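Local coordinates for nitrogen regulatory PII-like protein (PDB 4R25) that is required for full induction of the nrgAB operon under ammonium limitation, acting as a PII-family regulator of nitrogen metabolism that localizes to the membrane through NrgA, at residues E16-K19 against Q20-K24. Residues are numbered along the deposited sequence; the frame is centred on the assembly and turned at random.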
ATOM      1  N   GLU A  16      -6.680   7.559 -18.881  1.00 56.44           N
ATOM      2  CA  GLU A  16      -6.051   7.350 -20.188  1.00 49.80           C
ATOM      3  C   GLU A  16      -4.973   8.375 -20.556  1.00 44.03           C
ATOM      4  O   GLU A  16      -3.884   8.003 -20.984  1.00 62.38           O
ATOM      5  CB  GLU A  16      -7.100   7.280 -21.294  1.00 54.06           C
ATOM      6  CG  GLU A  16      -6.498   7.078 -22.676  1.00 93.36           C
ATOM      7  CD  GLU A  16      -5.705   5.782 -22.789  1.00108.48           C
ATOM      8  OE1 GLU A  16      -6.141   4.757 -22.215  1.00109.11           O
ATOM      9  OE2 GLU A  16      -4.638   5.794 -23.444  1.00 96.89           O
ATOM     10  N   LYS A  17      -5.267   9.659 -20.394  1.00 52.10           N
ATOM     11  CA  LYS A  17      -4.264  10.686 -20.663  1.00 50.52           C
ATOM     12  C   LYS A  17      -3.040  10.459 -19.779  1.00 42.74           C
ATOM     13  O   LYS A  17      -1.912  10.755 -20.183  1.00 55.08           O
ATOM     14  CB  LYS A  17      -4.838  12.095 -20.450  1.00 53.27           C
ATOM     15  CG  LYS A  17      -3.904  13.241 -20.885  1.00 64.48           C
ATOM     16  CD  LYS A  17      -4.643  14.592 -20.952  1.00107.09           C
ATOM     17  CE  LYS A  17      -3.692  15.802 -20.910  1.00 86.02           C
ATOM     18  NZ  LYS A  17      -2.658  15.801 -21.985  1.00 92.07           N
ATOM     19  N   LEU A  18      -3.264   9.924 -18.579  1.00 49.20           N
ATOM     20  CA  LEU A  18      -2.177   9.662 -17.644  1.00 41.99           C
ATOM     21  C   LEU A  18      -1.248   8.579 -18.193  1.00 41.29           C
ATOM     22  O   LEU A  18      -0.027   8.739 -18.208  1.00 36.41           O
ATOM     23  CB  LEU A  18      -2.742   9.226 -16.294  1.00 58.99           C
ATOM     24  CG  LEU A  18      -2.209   9.810 -14.984  1.00 56.34           C
ATOM     25  CD1 LEU A  18      -2.268   8.746 -13.901  1.00 66.05           C
ATOM     26  CD2 LEU A  18      -0.791  10.347 -15.108  1.00 53.38           C
ATOM     27  N   LYS A  19      -1.838   7.472 -18.626  1.00 33.81           N
ATOM     28  CA  LYS A  19      -1.076   6.386 -19.222  1.00 46.36           C
ATOM     29  C   LYS A  19      -0.251   6.886 -20.408  1.00 55.75           C
ATOM     30  O   LYS A  19       0.908   6.495 -20.560  1.00 54.14           O
ATOM     31  CB  LYS A  19      -2.002   5.249 -19.649  1.00 46.17           C
ATOM     32  CG  LYS A  19      -2.777   4.624 -18.507  1.00 39.20           C
ATOM     33  CD  LYS A  19      -3.720   3.553 -19.012  1.00 47.37           C
ATOM     34  CE  LYS A  19      -4.538   2.949 -17.892  1.00 49.22           C
ATOM     35  NZ  LYS A  19      -5.470   1.920 -18.435  1.00 74.22           N
ATOM     36  N   GLN A  20      -0.840   7.751 -21.236  1.00 46.94           N
ATOM     37  CA  GLN A  20      -0.105   8.359 -22.352  1.00 49.03           C
ATOM     38  C   GLN A  20       1.094   9.149 -21.861  1.00 54.10           C
ATOM     39  O   GLN A  20       2.214   8.972 -22.352  1.00 53.53           O
ATOM     40  CB  GLN A  20      -0.995   9.282 -23.198  1.00 42.11           C
ATOM     41  CG  GLN A  20      -2.071   8.572 -24.020  1.00 41.01           C
ATOM     42  CD  GLN A  20      -1.501   7.566 -25.009  1.00 62.84           C
ATOM     43  OE1 GLN A  20      -0.605   7.883 -25.798  1.00 60.13           O
ATOM     44  NE2 GLN A  20      -2.027   6.346 -24.978  1.00 42.47           N
ATOM     45  N   GLU A  21       0.861  10.023 -20.888  1.00 40.73           N
ATOM     46  CA  GLU A  21       1.918  10.920 -20.431  1.00 42.21           C
ATOM     47  C   GLU A  21       2.999  10.189 -19.641  1.00 48.78           C
ATOM     48  O   GLU A  21       4.187  10.458 -19.811  1.00 51.40           O
ATOM     49  CB  GLU A  21       1.329  12.076 -19.620  1.00 49.49           C
ATOM     50  CG  GLU A  21       0.275  12.888 -20.372  1.00 53.02           C
ATOM     51  CD  GLU A  21       0.832  13.604 -21.595  1.00 75.71           C
ATOM     52  OE1 GLU A  21       1.442  14.683 -21.428  1.00 85.55           O
ATOM     53  OE2 GLU A  21       0.652  13.096 -22.725  1.00 65.12           O
ATOM     54  N   LEU A  22       2.594   9.258 -18.782  1.00 45.72           N
ATOM     55  CA  LEU A  22       3.567   8.505 -18.005  1.00 49.25           C
ATOM     56  C   LEU A  22       4.372   7.615 -18.936  1.00 39.90           C
ATOM     57  O   LEU A  22       5.595   7.507 -18.807  1.00 43.96           O
ATOM     58  CB  LEU A  22       2.884   7.668 -16.918  1.00 55.93           C
ATOM     59  CG  LEU A  22       2.246   8.473 -15.788  1.00 39.16           C
ATOM     60  CD1 LEU A  22       1.477   7.553 -14.863  1.00 42.94           C
ATOM     61  CD2 LEU A  22       3.306   9.260 -15.032  1.00 36.87           C
ATOM     62  N   GLY A  23       3.677   6.980 -19.872  1.00 38.69           N
ATOM     63  CA  GLY A  23       4.334   6.197 -20.906  1.00 50.24           C
ATOM     64  C   GLY A  23       5.436   6.967 -21.628  1.00 53.67           C
ATOM     65  O   GLY A  23       6.522   6.434 -21.861  1.00 51.83           O
ATOM     66  N   LYS A  24       5.175   8.232 -21.958  1.00 44.64           N
ATOM     67  CA  LYS A  24       6.118   8.998 -22.773  1.00 44.43           C
ATOM     68  C   LYS A  24       7.395   9.354 -22.048  1.00 44.54           C
ATOM     69  O   LYS A  24       8.441   9.478 -22.680  1.00 51.86           O
ATOM     70  CB  LYS A  24       5.458  10.243 -23.366  1.00 50.31           C
ATOM     71  CG  LYS A  24       4.559   9.907 -24.544  1.00 56.98           C
ATOM     72  CD  LYS A  24       3.552  11.007 -24.854  1.00 48.83           C
ATOM     73  CE  LYS A  24       2.535  10.488 -25.877  1.00 60.26           C
ATOM     74  NZ  LYS A  24       1.402  11.414 -26.145  1.00 60.89           N
TER
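Glu16 with Gln20, and Leu18 with Leu22, form i to i+4 side-chain contacts on successive turns of one continuous helix, residues 15-25, which follows the first strand of the chain. Its helical character is evident from the backbone: Gln20 N donates to Glu16 O, Glu21 N to Lys17 O, Leu22 N to Leu18 O and Gly23 N to Lys19 O, all at 2.7 to 3.1 Å. On the polar flank, Gln20 NE2 donates to Glu16 OE2 at 3.1 Å with an N-H...O angle of 163°. The oxygen lies close to the amide plane, although carboxylate and amide are turned 33° apart. The Glu16 carboxylate is brought to the Gln20 amide by CG anti to the backbone N (chi1 179°) and a bend at chi2. The same NE2 also bonds to Ile53 O of a second subunit, linking the helix to that neighbouring subunit within the trimer. An alanine in place of Gln20 would probably leave both Glu16 OE2 and that neighbouring carbonyl without this shared donor. In the ferredoxin-like PII fold, this helix and helix 72-83 pack on one face of the antiparallel sheet. The two buried leucines touch one turn apart, Leu18 CD2 lying 3.6 Å from Leu22 CD1, and their respective contacts with Ile63 and Ile65 of strand 51-67 place that side of the helix on the sheet. On the side facing helix 72-83, where Lys17 and Glu21 both touch Val82, Lys17 NZ is 4.3 Å from Glu21 OE1, beyond salt-bridge range; that oxygen is instead paired with Arg81. Lys24 NZ makes a long salt bridge, 3.9 Å, to Glu21 OE2.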